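Local coordinates for protein trehalose monomycolate transport factor A (Mycolicibacterium smegmatis MC2 155, PDB 6T84) that is required for MmpL3-dependent transport of trehalose monomycolate to the cell wall, and for growth and cell elongation, at residues G39-V44 with A71-L76; V62-I67 with E164-V169; T82-D87 with L117-R122; M142-N147 with D174-L179. One frame throughout, in Å; residues are numbered along the deposited sequence.

Interaction 1 (G39-V44 with A71-L76); sequences GVMSTV and ATVIAL
The long loop between strands 28-29 and 49-50 dips onto one face of the large antiparallel sheet, where a short 3-10 segment sets Val40 and Met41 against Ala71 and Val73 of strand 71-77. Side chains alternate along this strand. Ala71 and Val73 point at the loop, whereas Ile74 lies on the other face, packed on Leu166 and Val169 of helix 159-175, so loop and helix cover opposite faces of the same strand. Val73 has the largest share of the contact. Its CG2 lies 3.9 Å from Val40 CG2, and the two valines slide past each other in opposite directions. Its CG1 meets Met41 CE tip to tip, also at 3.9 Å. Val40 aims directly at the strand, so a short branched side chain is enough. Met41 starts off at an angle to it and has to bend round: with CG anti to the carbonyl carbon (chi1 -51°), the chain folds at chi2 (-55°) and then runs extended through the sulfur to CE. An unbranched thioether suits such a path. Ala71, being small, adds only a marginal touch, its CB 4.5 Å from Val40 CG2. All four touching residues are buried and no hydrogen bond crosses between them; the backbone of the strand pairs instead with its sheet neighbours, Val73 with Phe65 and Thr72 with Met153. Met41 also rests on Phe65 and Ile67 of strand 60-67. Its terminal CE is 4.1 Å from Val73 CG2 as well, so this single methyl reaches both branches of the valine.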
loop_
_atom_site.group_PDB
_atom_site.type_symbol
_atom_site.label_atom_id
_atom_site.label_comp_id
_atom_site.label_asym_id
_atom_site.label_seq_id
_atom_site.Cartn_x
_atom_site.Cartn_y
_atom_site.Cartn_z
ATOM N N GLY A 39 6.863 -4.003 3.274
ATOM C CA GLY A 39 6.158 -2.897 3.901
ATOM C C GLY A 39 5.866 -3.218 5.345
ATOM O O GLY A 39 6.721 -3.761 6.066
ATOM N N VAL A 40 4.626 -2.955 5.777
ATOM C CA VAL A 40 4.257 -3.298 7.153
ATOM C C VAL A 40 4.162 -4.784 7.418
ATOM O O VAL A 40 4.117 -5.178 8.593
ATOM C CB VAL A 40 2.948 -2.647 7.647
ATOM C CG1 VAL A 40 3.069 -1.183 7.615
ATOM C CG2 VAL A 40 1.779 -3.063 6.814
ATOM N N MET A 41 4.153 -5.618 6.381
ATOM C CA MET A 41 4.005 -7.056 6.602
ATOM C C MET A 41 5.266 -7.694 7.174
ATOM O O MET A 41 5.171 -8.748 7.802
ATOM C CB MET A 41 3.628 -7.781 5.316
ATOM C CG MET A 41 2.482 -7.233 4.551
ATOM S SD MET A 41 0.967 -7.081 5.535
ATOM C CE MET A 41 -0.054 -6.199 4.365
ATOM N N SER A 42 6.432 -7.063 7.014
ATOM C CA SER A 42 7.641 -7.704 7.526
ATOM C C SER A 42 7.810 -7.526 9.033
ATOM O O SER A 42 8.455 -8.362 9.675
ATOM C CB SER A 42 8.874 -7.228 6.762
ATOM O OG SER A 42 9.032 -5.822 6.851
ATOM N N THR A 43 7.233 -6.471 9.616
ATOM C CA THR A 43 7.358 -6.198 11.045
ATOM C C THR A 43 6.176 -6.726 11.864
ATOM O O THR A 43 5.965 -6.287 13.001
ATOM C CB THR A 43 7.592 -4.708 11.305
ATOM O OG1 THR A 43 6.500 -3.938 10.783
ATOM C CG2 THR A 43 8.892 -4.250 10.647
ATOM N N VAL A 44 5.395 -7.657 11.309
ATOM C CA VAL A 44 4.285 -8.272 12.029
ATOM C C VAL A 44 4.268 -9.770 11.759
ATOM O O VAL A 44 4.808 -10.261 10.763
ATOM C CB VAL A 44 2.903 -7.665 11.682
ATOM C CG1 VAL A 44 2.871 -6.165 11.973
ATOM C CG2 VAL A 44 2.538 -7.970 10.230
ATOM N N ALA A 71 -1.861 -1.130 11.420
ATOM C CA ALA A 71 -2.163 -0.351 10.231
ATOM C C ALA A 71 -3.471 -0.814 9.619
ATOM O O ALA A 71 -3.876 -1.969 9.782
ATOM C CB ALA A 71 -1.084 -0.560 9.158
ATOM N N THR A 72 -4.069 0.064 8.817
ATOM C CA THR A 72 -5.068 -0.307 7.827
ATOM C C THR A 72 -4.340 -0.319 6.482
ATOM O O THR A 72 -3.616 0.626 6.170
ATOM C CB THR A 72 -6.205 0.725 7.803
ATOM O OG1 THR A 72 -6.933 0.670 9.064
ATOM C CG2 THR A 72 -7.202 0.514 6.631
ATOM N N VAL A 73 -4.457 -1.401 5.741
ATOM C CA VAL A 73 -3.743 -1.599 4.481
ATOM C C VAL A 73 -4.739 -1.664 3.338
ATOM O O VAL A 73 -5.786 -2.314 3.447
ATOM C CB VAL A 73 -2.905 -2.895 4.536
ATOM C CG1 VAL A 73 -2.186 -3.108 3.218
ATOM C CG2 VAL A 73 -1.898 -2.791 5.691
ATOM N N ILE A 74 -4.377 -1.061 2.208
ATOM C CA ILE A 74 -5.110 -1.205 0.955
ATOM C C ILE A 74 -4.144 -1.813 -0.044
ATOM O O ILE A 74 -3.044 -1.271 -0.247
ATOM C CB ILE A 74 -5.598 0.174 0.459
ATOM C CG1 ILE A 74 -6.532 0.809 1.488
ATOM C CG2 ILE A 74 -6.265 0.055 -0.930
ATOM C CD1 ILE A 74 -6.892 2.314 1.114
ATOM N N ALA A 75 -4.513 -2.981 -0.611
ATOM C CA ALA A 75 -3.679 -3.683 -1.594
ATOM C C ALA A 75 -4.403 -3.719 -2.926
ATOM O O ALA A 75 -5.537 -4.203 -2.991
ATOM C CB ALA A 75 -3.403 -5.122 -1.169
ATOM N N LEU A 76 -3.753 -3.228 -3.988
ATOM C CA LEU A 76 -4.344 -3.165 -5.321
ATOM C C LEU A 76 -3.585 -4.065 -6.291
ATOM O O LEU A 76 -2.356 -4.008 -6.364
ATOM C CB LEU A 76 -4.317 -1.731 -5.838
ATOM C CG LEU A 76 -4.809 -1.486 -7.283
ATOM C CD1 LEU A 76 -6.299 -1.808 -7.411
ATOM C CD2 LEU A 76 -4.550 0.020 -7.731
#

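Interaction 2 (V62-I67 with E164-V169); sequences VFIFDI and EGLRTV
Leu166 holds CG anti to its carbonyl carbon (chi1 -63°) and runs on extended through chi2 (179°), which brings CD2 to Val62 and Ile64 on strand 60-67. Val62 answers with CG2, the branch anti to its backbone N. The two side chains cross at about a right angle, with Val62 CG2 4.1 Å from Leu166 CD2. Ile64 comes in from two residues further along the same strand face, its CD1 4.2 Å from Leu166 CD2. One leucine methyl thus touches two branched side chains. Residues branched at CB, such as valine and isoleucine, favour the extended backbone, while leucine, unbranched at CB, is well tolerated in a helix and reaches further. The contact is wholly apolar and buried. Behind it, the helix also keeps a threonine on a buried side, and Glu164 O satisfies it twice, accepting from Thr168 N at 2.8 Å and from Thr168 OG1 at 2.8 Å. The hydroxyl approaches from well above the carbonyl plane, and the bond satisfies the buried hydroxyl within the helix itself. This is the ordinary packing of a helix on the face of an antiparallel sheet. Helix 10-21 adds Trp17, which touches both Ile64 and Leu166. Ile74 of the adjoining strand 71-77 touches Val62 and Ile64, while Phe63 and Phe65 project to the opposite face of the sheet, where each meets Trp36.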
loop_
_atom_site.group_PDB
_atom_site.type_symbol
_atom_site.label_atom_id
_atom_site.label_comp_id
_atom_site.label_asym_id
_atom_site.label_seq_id
_atom_site.Cartn_x
_atom_site.Cartn_y
_atom_site.Cartn_z
ATOM N N VAL A 62 -8.959 -5.212 -5.271
ATOM C CA VAL A 62 -8.462 -4.357 -4.194
ATOM C C VAL A 62 -8.957 -4.949 -2.879
ATOM O O VAL A 62 -10.123 -5.347 -2.763
ATOM C CB VAL A 62 -8.889 -2.878 -4.361
ATOM C CG1 VAL A 62 -10.399 -2.693 -4.226
ATOM C CG2 VAL A 62 -8.158 -1.977 -3.322
ATOM N N PHE A 63 -8.063 -5.043 -1.909
ATOM C CA PHE A 63 -8.384 -5.547 -0.571
ATOM C C PHE A 63 -8.044 -4.497 0.467
ATOM O O PHE A 63 -7.007 -3.842 0.347
ATOM C CB PHE A 63 -7.594 -6.830 -0.271
ATOM C CG PHE A 63 -7.803 -7.963 -1.323
ATOM C CD1 PHE A 63 -8.980 -8.089 -2.069
ATOM C CD2 PHE A 63 -6.838 -8.882 -1.536
ATOM C CE1 PHE A 63 -9.195 -9.123 -3.008
ATOM C CE2 PHE A 63 -7.035 -9.930 -2.442
ATOM C CZ PHE A 63 -8.218 -10.045 -3.176
ATOM N N ILE A 64 -8.919 -4.279 1.439
ATOM C CA ILE A 64 -8.708 -3.292 2.492
ATOM C C ILE A 64 -8.923 -4.017 3.804
ATOM O O ILE A 64 -9.931 -4.714 3.964
ATOM C CB ILE A 64 -9.696 -2.125 2.347
ATOM C CG1 ILE A 64 -9.566 -1.523 0.921
ATOM C CG2 ILE A 64 -9.389 -1.051 3.433
ATOM C CD1 ILE A 64 -10.666 -1.944 -0.038
ATOM N N PHE A 65 -7.992 -3.854 4.739
ATOM C CA PHE A 65 -8.111 -4.639 5.974
ATOM C C PHE A 65 -7.285 -3.980 7.068
ATOM O O PHE A 65 -6.437 -3.121 6.800
ATOM C CB PHE A 65 -7.674 -6.106 5.772
ATOM C CG PHE A 65 -6.331 -6.234 5.156
ATOM C CD1 PHE A 65 -5.179 -6.247 5.958
ATOM C CD2 PHE A 65 -6.190 -6.278 3.773
ATOM C CE1 PHE A 65 -3.890 -6.297 5.370
ATOM C CE2 PHE A 65 -4.915 -6.374 3.188
ATOM C CZ PHE A 65 -3.764 -6.391 3.988
ATOM N N ASP A 66 -7.565 -4.370 8.315
ATOM C CA ASP A 66 -6.810 -3.890 9.459
ATOM C C ASP A 66 -5.889 -5.002 9.950
ATOM O O ASP A 66 -6.265 -6.178 9.957
ATOM C CB ASP A 66 -7.745 -3.493 10.611
ATOM C CG ASP A 66 -8.715 -2.404 10.228
ATOM O OD1 ASP A 66 -8.407 -1.603 9.316
ATOM O OD2 ASP A 66 -9.776 -2.315 10.883
ATOM N N ILE A 67 -4.688 -4.611 10.352
ATOM C CA ILE A 67 -3.785 -5.469 11.113
ATOM C C ILE A 67 -3.761 -4.871 12.507
ATOM O O ILE A 67 -3.191 -3.801 12.711
ATOM C CB ILE A 67 -2.373 -5.466 10.500
ATOM C CG1 ILE A 67 -2.470 -5.787 8.987
ATOM C CG2 ILE A 67 -1.455 -6.413 11.277
ATOM C CD1 ILE A 67 -1.119 -5.796 8.270
ATOM N N GLU A 164 -9.587 8.425 0.355
ATOM C CA GLU A 164 -8.379 9.015 -0.169
ATOM C C GLU A 164 -7.300 7.954 -0.363
ATOM O O GLU A 164 -6.496 8.030 -1.287
ATOM C CB GLU A 164 -7.907 10.093 0.810
ATOM C CG GLU A 164 -6.666 10.892 0.340
ATOM C CD GLU A 164 -6.772 11.532 -1.064
ATOM O OE1 GLU A 164 -7.884 11.833 -1.563
ATOM O OE2 GLU A 164 -5.703 11.747 -1.677
ATOM N N GLY A 165 -7.313 6.902 0.461
ATOM C CA GLY A 165 -6.340 5.829 0.296
ATOM C C GLY A 165 -6.540 5.061 -0.992
ATOM O O GLY A 165 -5.562 4.646 -1.638
ATOM N N LEU A 166 -7.808 4.824 -1.372
ATOM C CA LEU A 166 -8.053 4.208 -2.681
ATOM C C LEU A 166 -7.465 5.062 -3.780
ATOM O O LEU A 166 -6.829 4.537 -4.688
ATOM C CB LEU A 166 -9.541 3.974 -2.977
ATOM C CG LEU A 166 -10.336 3.016 -2.101
ATOM C CD1 LEU A 166 -11.756 3.026 -2.618
ATOM C CD2 LEU A 166 -9.715 1.615 -2.132
ATOM N N ARG A 167 -7.668 6.383 -3.719
ATOM C CA ARG A 167 -7.097 7.237 -4.759
ATOM C C ARG A 167 -5.575 7.221 -4.714
ATOM O O ARG A 167 -4.914 7.249 -5.763
ATOM C CB ARG A 167 -7.629 8.668 -4.623
ATOM C CG ARG A 167 -7.156 9.610 -5.714
ATOM C CD ARG A 167 -7.584 9.109 -7.078
ATOM N NE ARG A 167 -9.040 9.079 -7.202
ATOM C CZ ARG A 167 -9.694 8.552 -8.230
ATOM N NH1 ARG A 167 -9.028 8.004 -9.234
ATOM N NH2 ARG A 167 -11.019 8.577 -8.255
ATOM N N THR A 168 -4.997 7.204 -3.505
ATOM C CA THR A 168 -3.541 7.221 -3.375
ATOM C C THR A 168 -2.917 5.940 -3.938
ATOM O O THR A 168 -1.911 6.003 -4.660
ATOM C CB THR A 168 -3.195 7.425 -1.907
ATOM O OG1 THR A 168 -3.746 8.707 -1.499
ATOM C CG2 THR A 168 -1.630 7.509 -1.708
ATOM N N VAL A 169 -3.481 4.767 -3.592
ATOM C CA VAL A 169 -2.884 3.527 -4.072
ATOM C C VAL A 169 -2.982 3.434 -5.584
ATOM O O VAL A 169 -2.063 2.933 -6.239
ATOM C CB VAL A 169 -3.426 2.268 -3.345
ATOM C CG1 VAL A 169 -4.820 1.923 -3.837
ATOM C CG2 VAL A 169 -2.464 1.096 -3.601
#

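Interaction 3 (T82-D87 with L117-R122); sequences TNVVVD and LDAARR
Val84 and Val86 press on two consecutive alanines of helix 117-123, and here the packing is close. Val84 CG2 is 4.0 Å from Ala119 CB, and its other branch shares the same methyl, with Val84 CG1 at 4.2 Å from Ala119 CB. Two residues on, Val86 CG2 lies 4.2 Å from Ala120 CB. Alanine suits the helix side because its single methyl lets the backbones draw near: the CA atoms of Val86 and Ala120 are only 6.6 Å apart. Both valines share one torsion (chi1 178°), which turns CG2, anti to the carbonyl carbon, toward the helix, where it makes the closest approach. The helix follows strand 110-114, the sheet neighbour of strand 86-90, and so folds back over the end of the antiparallel sheet; Ala120 also touches Ser114 and Leu104 there. Ahead of the strand, Thr82 forms an ST turn, its OG1 accepting from Val84 N at 3.1 Å in a nearly straight bond; the same hydroxyl also bonds with Pro180 O. The outer side of the helix is quite different, being exposed and charged. Asp118 and Arg121, a turn apart, form a salt bridge with Arg121 NH1 3.3 Å from Asp118 OD1. Arg122, also exposed, folds back along its own helix and lays one guanidinium face over Ala119 CA, which stands 3.5 Å above the plane, toward the rim.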
loop_
_atom_site.group_PDB
_atom_site.type_symbol
_atom_site.label_atom_id
_atom_site.label_comp_id
_atom_site.label_asym_id
_atom_site.label_seq_id
_atom_site.Cartn_x
_atom_site.Cartn_y
_atom_site.Cartn_z
ATOM N N THR A 82 6.297 -7.211 -11.559
ATOM C CA THR A 82 7.682 -6.764 -11.603
ATOM C C THR A 82 8.473 -7.416 -10.487
ATOM O O THR A 82 7.915 -7.726 -9.440
ATOM C CB THR A 82 7.773 -5.231 -11.448
ATOM O OG1 THR A 82 9.142 -4.836 -11.546
ATOM C CG2 THR A 82 7.270 -4.691 -10.058
ATOM N N ASN A 83 9.781 -7.595 -10.693
ATOM C CA ASN A 83 10.632 -8.025 -9.592
ATOM C C ASN A 83 11.254 -6.861 -8.833
ATOM O O ASN A 83 11.952 -7.099 -7.847
ATOM C CB ASN A 83 11.782 -8.914 -10.064
ATOM C CG ASN A 83 11.350 -10.325 -10.366
ATOM O OD1 ASN A 83 10.368 -10.837 -9.816
ATOM N ND2 ASN A 83 12.111 -10.977 -11.233
ATOM N N VAL A 84 11.052 -5.637 -9.261
ATOM C CA VAL A 84 11.579 -4.486 -8.507
ATOM C C VAL A 84 10.594 -4.114 -7.401
ATOM O O VAL A 84 9.373 -4.155 -7.610
ATOM C CB VAL A 84 11.801 -3.294 -9.465
ATOM C CG1 VAL A 84 12.310 -2.010 -8.742
ATOM C CG2 VAL A 84 12.796 -3.674 -10.570
ATOM N N VAL A 85 11.113 -3.735 -6.228
ATOM C CA VAL A 85 10.302 -3.198 -5.122
ATOM C C VAL A 85 10.674 -1.740 -4.934
ATOM O O VAL A 85 11.855 -1.424 -4.815
ATOM C CB VAL A 85 10.537 -3.974 -3.813
ATOM C CG1 VAL A 85 9.847 -3.279 -2.600
ATOM C CG2 VAL A 85 10.018 -5.373 -3.968
ATOM N N VAL A 86 9.682 -0.886 -4.931
ATOM C CA VAL A 86 9.838 0.513 -4.489
ATOM C C VAL A 86 9.028 0.681 -3.215
ATOM O O VAL A 86 7.871 0.228 -3.146
ATOM C CB VAL A 86 9.368 1.484 -5.588
ATOM C CG1 VAL A 86 9.471 2.986 -5.104
ATOM C CG2 VAL A 86 10.202 1.295 -6.883
ATOM N N ASP A 87 9.612 1.364 -2.220
ATOM C CA ASP A 87 8.956 1.643 -0.941
ATOM C C ASP A 87 9.139 3.137 -0.694
ATOM O O ASP A 87 10.274 3.632 -0.674
ATOM C CB ASP A 87 9.654 0.803 0.147
ATOM C CG ASP A 87 9.064 0.966 1.531
ATOM O OD1 ASP A 87 9.023 2.119 1.995
ATOM O OD2 ASP A 87 8.698 -0.061 2.169
ATOM N N LEU A 117 18.124 0.393 -7.637
ATOM C CA LEU A 117 18.171 1.855 -7.571
ATOM C C LEU A 117 18.025 2.473 -8.956
ATOM O O LEU A 117 17.406 3.538 -9.109
ATOM C CB LEU A 117 19.471 2.312 -6.904
ATOM C CG LEU A 117 19.593 1.918 -5.414
ATOM C CD1 LEU A 117 20.917 2.493 -4.827
ATOM C CD2 LEU A 117 18.372 2.335 -4.599
ATOM N N ASP A 118 18.617 1.832 -9.974
ATOM C CA ASP A 118 18.516 2.353 -11.331
ATOM C C ASP A 118 17.079 2.357 -11.830
ATOM O O ASP A 118 16.612 3.347 -12.403
ATOM C CB ASP A 118 19.404 1.526 -12.272
ATOM C CG ASP A 118 20.875 1.889 -12.145
ATOM O OD1 ASP A 118 21.168 2.995 -11.633
ATOM O OD2 ASP A 118 21.732 1.075 -12.548
ATOM N N ALA A 119 16.357 1.254 -11.616
ATOM C CA ALA A 119 14.960 1.211 -12.036
ATOM C C ALA A 119 14.127 2.235 -11.250
ATOM O O ALA A 119 13.277 2.937 -11.826
ATOM C CB ALA A 119 14.389 -0.195 -11.844
ATOM N N ALA A 120 14.362 2.337 -9.936
ATOM C CA ALA A 120 13.593 3.282 -9.133
ATOM C C ALA A 120 13.871 4.726 -9.556
ATOM O O ALA A 120 12.970 5.580 -9.529
ATOM C CB ALA A 120 13.929 3.048 -7.676
ATOM N N ARG A 121 15.119 5.025 -9.923
ATOM C CA ARG A 121 15.437 6.344 -10.465
ATOM C C ARG A 121 14.572 6.665 -11.666
ATOM O O ARG A 121 14.091 7.805 -11.807
ATOM C CB ARG A 121 16.900 6.358 -10.884
ATOM C CG ARG A 121 17.751 6.793 -9.787
ATOM C CD ARG A 121 19.115 7.283 -10.248
ATOM N NE ARG A 121 19.987 7.382 -9.085
ATOM C CZ ARG A 121 20.718 6.368 -8.634
ATOM N NH1 ARG A 121 20.702 5.208 -9.276
ATOM N NH2 ARG A 121 21.471 6.522 -7.554
ATOM N N ARG A 122 14.396 5.687 -12.563
ATOM C CA ARG A 122 13.577 5.921 -13.751
ATOM C C ARG A 122 12.131 6.212 -13.380
ATOM O O ARG A 122 11.487 7.074 -13.992
ATOM C CB ARG A 122 13.661 4.729 -14.695
ATOM C CG ARG A 122 15.022 4.631 -15.379
ATOM C CD ARG A 122 15.039 3.599 -16.518
ATOM N NE ARG A 122 14.433 2.325 -16.135
ATOM C CZ ARG A 122 15.110 1.261 -15.707
ATOM N NH1 ARG A 122 16.440 1.321 -15.607
ATOM N NH2 ARG A 122 14.456 0.141 -15.380
#

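Interaction 4 (M142-N147 with D174-L179); sequences MWNEQN and DLLRVL. With SO4 (sulfate ion), chain C.
Van der Waals contact joins the two segments: Asn144, on strand 141-144, is covered by Leu176 and Leu179 from the chain leaving helix 159-175. Leu176 CD1 lies 3.5 Å from Asn144 OD1 and 3.7 Å from Asn144 CB; it crosses the asparagine at a slant, its CD1 over the CB-CG-OD1 part of the amide face. Leu179 reaches toward Asn144 from across the contact, its CD1 3.7 Å from Asn144 OD1, and both CD1 methyls sit over the same face of the amide. Asn144 turns to them by placing CG between its backbone N and carbonyl carbon (chi1 74°). Hydrogen bonds stay on the strand side. The amide reaches across to strand 86-90 and its approach, OD1 accepting from Val86 N and ND2 giving to Val84 O. ND2 also donates to Glu145 O at 3.1 Å (150°), from well above the carbonyl plane. On the other face of the strand Trp143 NE1 gives a nearly straight bond of 2.8 Å to Glu145 OE2 (173°), in the ring plane and on the oxygen's anti lone pair. The backbone N atoms of Lys37 and Arg38 hold the same carboxylate, which fixes its rotation and would favour its charged form. A bound anion adds one more hydrogen bond in the loop beyond: Asn147 ND2 donates to sulfate O1 at 2.8 Å. Trp148 NE1 binds the same ion, which probably came from the crystallisation liquor. Asparagine fits position 144 because its amide can give and accept like a peptide group; the neighbouring backbone meets these polar needs, so burial under the two leucine methyls probably costs little.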
loop_
_atom_site.group_PDB
_atom_site.type_symbol
_atom_site.label_atom_id
_atom_site.label_comp_id
_atom_site.label_asym_id
_atom_site.label_seq_id
_atom_site.Cartn_x
_atom_site.Cartn_y
_atom_site.Cartn_z
ATOM N N MET A 142 4.006 3.286 1.425
ATOM C CA MET A 142 3.469 2.795 0.160
ATOM C C MET A 142 4.551 1.960 -0.491
ATOM O O MET A 142 5.723 2.363 -0.515
ATOM C CB MET A 142 3.132 3.958 -0.809
ATOM C CG MET A 142 2.214 4.986 -0.171
ATOM S SD MET A 142 1.736 6.217 -1.383
ATOM C CE MET A 142 2.462 7.645 -0.637
ATOM N N TRP A 143 4.176 0.806 -1.065
ATOM C CA TRP A 143 5.202 -0.050 -1.642
ATOM C C TRP A 143 4.543 -0.987 -2.622
ATOM O O TRP A 143 3.328 -1.153 -2.610
ATOM C CB TRP A 143 5.997 -0.840 -0.593
ATOM C CG TRP A 143 5.252 -2.028 0.031
ATOM C CD1 TRP A 143 5.476 -3.350 -0.275
ATOM C CD2 TRP A 143 4.225 -2.015 1.055
ATOM N NE1 TRP A 143 4.656 -4.153 0.509
ATOM C CE2 TRP A 143 3.873 -3.370 1.310
ATOM C CE3 TRP A 143 3.583 -0.992 1.795
ATOM C CZ2 TRP A 143 2.921 -3.731 2.262
ATOM C CZ3 TRP A 143 2.619 -1.348 2.704
ATOM C CH2 TRP A 143 2.317 -2.709 2.956
ATOM N N ASN A 144 5.350 -1.593 -3.471
ATOM C CA ASN A 144 4.832 -2.671 -4.292
ATOM C C ASN A 144 5.578 -3.967 -4.044
ATOM O O ASN A 144 6.711 -4.005 -3.547
ATOM C CB ASN A 144 4.886 -2.354 -5.764
ATOM C CG ASN A 144 6.314 -2.427 -6.289
ATOM O OD1 ASN A 144 7.167 -1.536 -5.999
ATOM N ND2 ASN A 144 6.610 -3.488 -7.058
ATOM N N GLU A 145 4.875 -5.050 -4.384
ATOM C CA GLU A 145 5.456 -6.386 -4.479
ATOM C C GLU A 145 5.208 -6.846 -5.911
ATOM O O GLU A 145 4.874 -6.041 -6.781
ATOM C CB GLU A 145 4.896 -7.312 -3.387
ATOM C CG GLU A 145 5.213 -6.707 -2.013
ATOM C CD GLU A 145 4.883 -7.532 -0.815
ATOM O OE1 GLU A 145 4.845 -8.767 -0.920
ATOM O OE2 GLU A 145 4.715 -6.946 0.276
ATOM N N GLN A 146 5.384 -8.144 -6.191
ATOM C CA GLN A 146 5.395 -8.529 -7.587
ATOM C C GLN A 146 4.098 -8.160 -8.310
ATOM O O GLN A 146 4.127 -7.606 -9.415
ATOM C CB GLN A 146 5.673 -10.020 -7.713
ATOM C CG GLN A 146 5.792 -10.427 -9.190
ATOM C CD GLN A 146 6.261 -11.842 -9.378
ATOM O OE1 GLN A 146 7.109 -12.322 -8.638
ATOM N NE2 GLN A 146 5.711 -12.515 -10.381
ATOM N N ASN A 147 2.948 -8.492 -7.716
ATOM C CA ASN A 147 1.662 -8.316 -8.361
ATOM C C ASN A 147 0.711 -7.389 -7.623
ATOM O O ASN A 147 -0.499 -7.389 -7.922
ATOM C CB ASN A 147 1.037 -9.713 -8.478
ATOM C CG ASN A 147 1.824 -10.596 -9.399
ATOM O OD1 ASN A 147 1.955 -10.265 -10.558
ATOM N ND2 ASN A 147 2.341 -11.725 -8.883
ATOM N N ASP A 174 -0.125 3.637 -10.665
ATOM C CA ASP A 174 0.079 4.199 -12.008
ATOM C C ASP A 174 1.535 4.630 -12.195
ATOM O O ASP A 174 2.136 4.381 -13.248
ATOM C CB ASP A 174 -0.850 5.401 -12.243
ATOM C CG ASP A 174 -2.290 4.990 -12.557
ATOM O OD1 ASP A 174 -2.530 3.780 -12.792
ATOM O OD2 ASP A 174 -3.186 5.873 -12.557
ATOM N N LEU A 175 2.131 5.232 -11.173
ATOM C CA LEU A 175 3.494 5.721 -11.293
ATOM C C LEU A 175 4.489 4.576 -11.385
ATOM O O LEU A 175 5.555 4.743 -11.988
ATOM C CB LEU A 175 3.817 6.630 -10.103
ATOM C CG LEU A 175 3.076 7.968 -10.024
ATOM C CD1 LEU A 175 3.111 8.528 -8.593
ATOM C CD2 LEU A 175 3.754 8.970 -10.975
ATOM N N LEU A 176 4.157 3.408 -10.830
ATOM C CA LEU A 176 5.036 2.243 -10.854
ATOM C C LEU A 176 4.792 1.353 -12.064
ATOM O O LEU A 176 5.442 0.295 -12.189
ATOM C CB LEU A 176 4.865 1.389 -9.562
ATOM C CG LEU A 176 5.268 2.138 -8.263
ATOM C CD1 LEU A 176 5.206 1.059 -7.176
ATOM C CD2 LEU A 176 6.683 2.757 -8.394
ATOM N N ARG A 177 3.903 1.760 -12.978
ATOM C CA ARG A 177 3.693 0.959 -14.191
ATOM C C ARG A 177 4.969 0.807 -15.016
ATOM O O ARG A 177 5.091 -0.172 -15.773
ATOM C CB ARG A 177 2.579 1.545 -15.065
ATOM C CG ARG A 177 1.164 1.222 -14.622
ATOM C CD ARG A 177 0.137 2.024 -15.430
ATOM N NE ARG A 177 0.565 2.165 -16.820
ATOM C CZ ARG A 177 0.301 3.225 -17.578
ATOM N NH1 ARG A 177 -0.389 4.240 -17.073
ATOM N NH2 ARG A 177 0.736 3.276 -18.834
ATOM N N VAL A 178 5.921 1.750 -14.868
ATOM C CA VAL A 178 7.213 1.750 -15.577
ATOM C C VAL A 178 8.207 0.725 -15.046
ATOM O O VAL A 178 9.234 0.488 -15.690
ATOM C CB VAL A 178 7.828 3.171 -15.646
ATOM C CG1 VAL A 178 6.822 4.138 -16.274
ATOM C CG2 VAL A 178 8.266 3.619 -14.277
ATOM N N LEU A 179 7.924 0.066 -13.913
ATOM C CA LEU A 179 8.866 -0.918 -13.396
ATOM C C LEU A 179 8.958 -2.105 -14.360
ATOM O O LEU A 179 7.949 -2.490 -14.982
ATOM C CB LEU A 179 8.425 -1.402 -12.018
ATOM C CG LEU A 179 8.502 -0.324 -10.912
ATOM C CD1 LEU A 179 8.051 -0.934 -9.578
ATOM C CD2 LEU A 179 9.941 0.354 -10.924
HETATM S S SO4 C . 0.482 -13.256 -5.988
HETATM O O1 SO4 C . 1.705 -12.506 -6.321
HETATM O O2 SO4 C . 0.446 -14.483 -6.790
HETATM O O3 SO4 C . 0.477 -13.614 -4.568
HETATM O O4 SO4 C . -0.724 -12.581 -6.314
#

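Interactions 1 and 2 lie on adjacent strands, centres about 10 Å apart, joined by a probable hydrogen bond, Thr72 OG1 to Asp66 OD1 (2.7 Å). Interactions 3 and 4 are closer (centres about 8 Å apart), with probable hydrogen bonds from Val86 N to Asn144 OD1 (2.8 Å) and Asn144 ND2 to Val84 O (2.9 Å). Helix 159-175 serves interactions 2 and 4, which touch at Thr168 CG2 and Met142 SD (3.6 Å). On the face covered by the loop, Gly39 CA packs on Trp143 CE2 at 3.5 Å. The nearest atoms of interactions 2 and 3 are about 10 Å apart. All belong to the N-terminal domain, sufficient for MmpL3 association; the sulfate adjoins interaction 4.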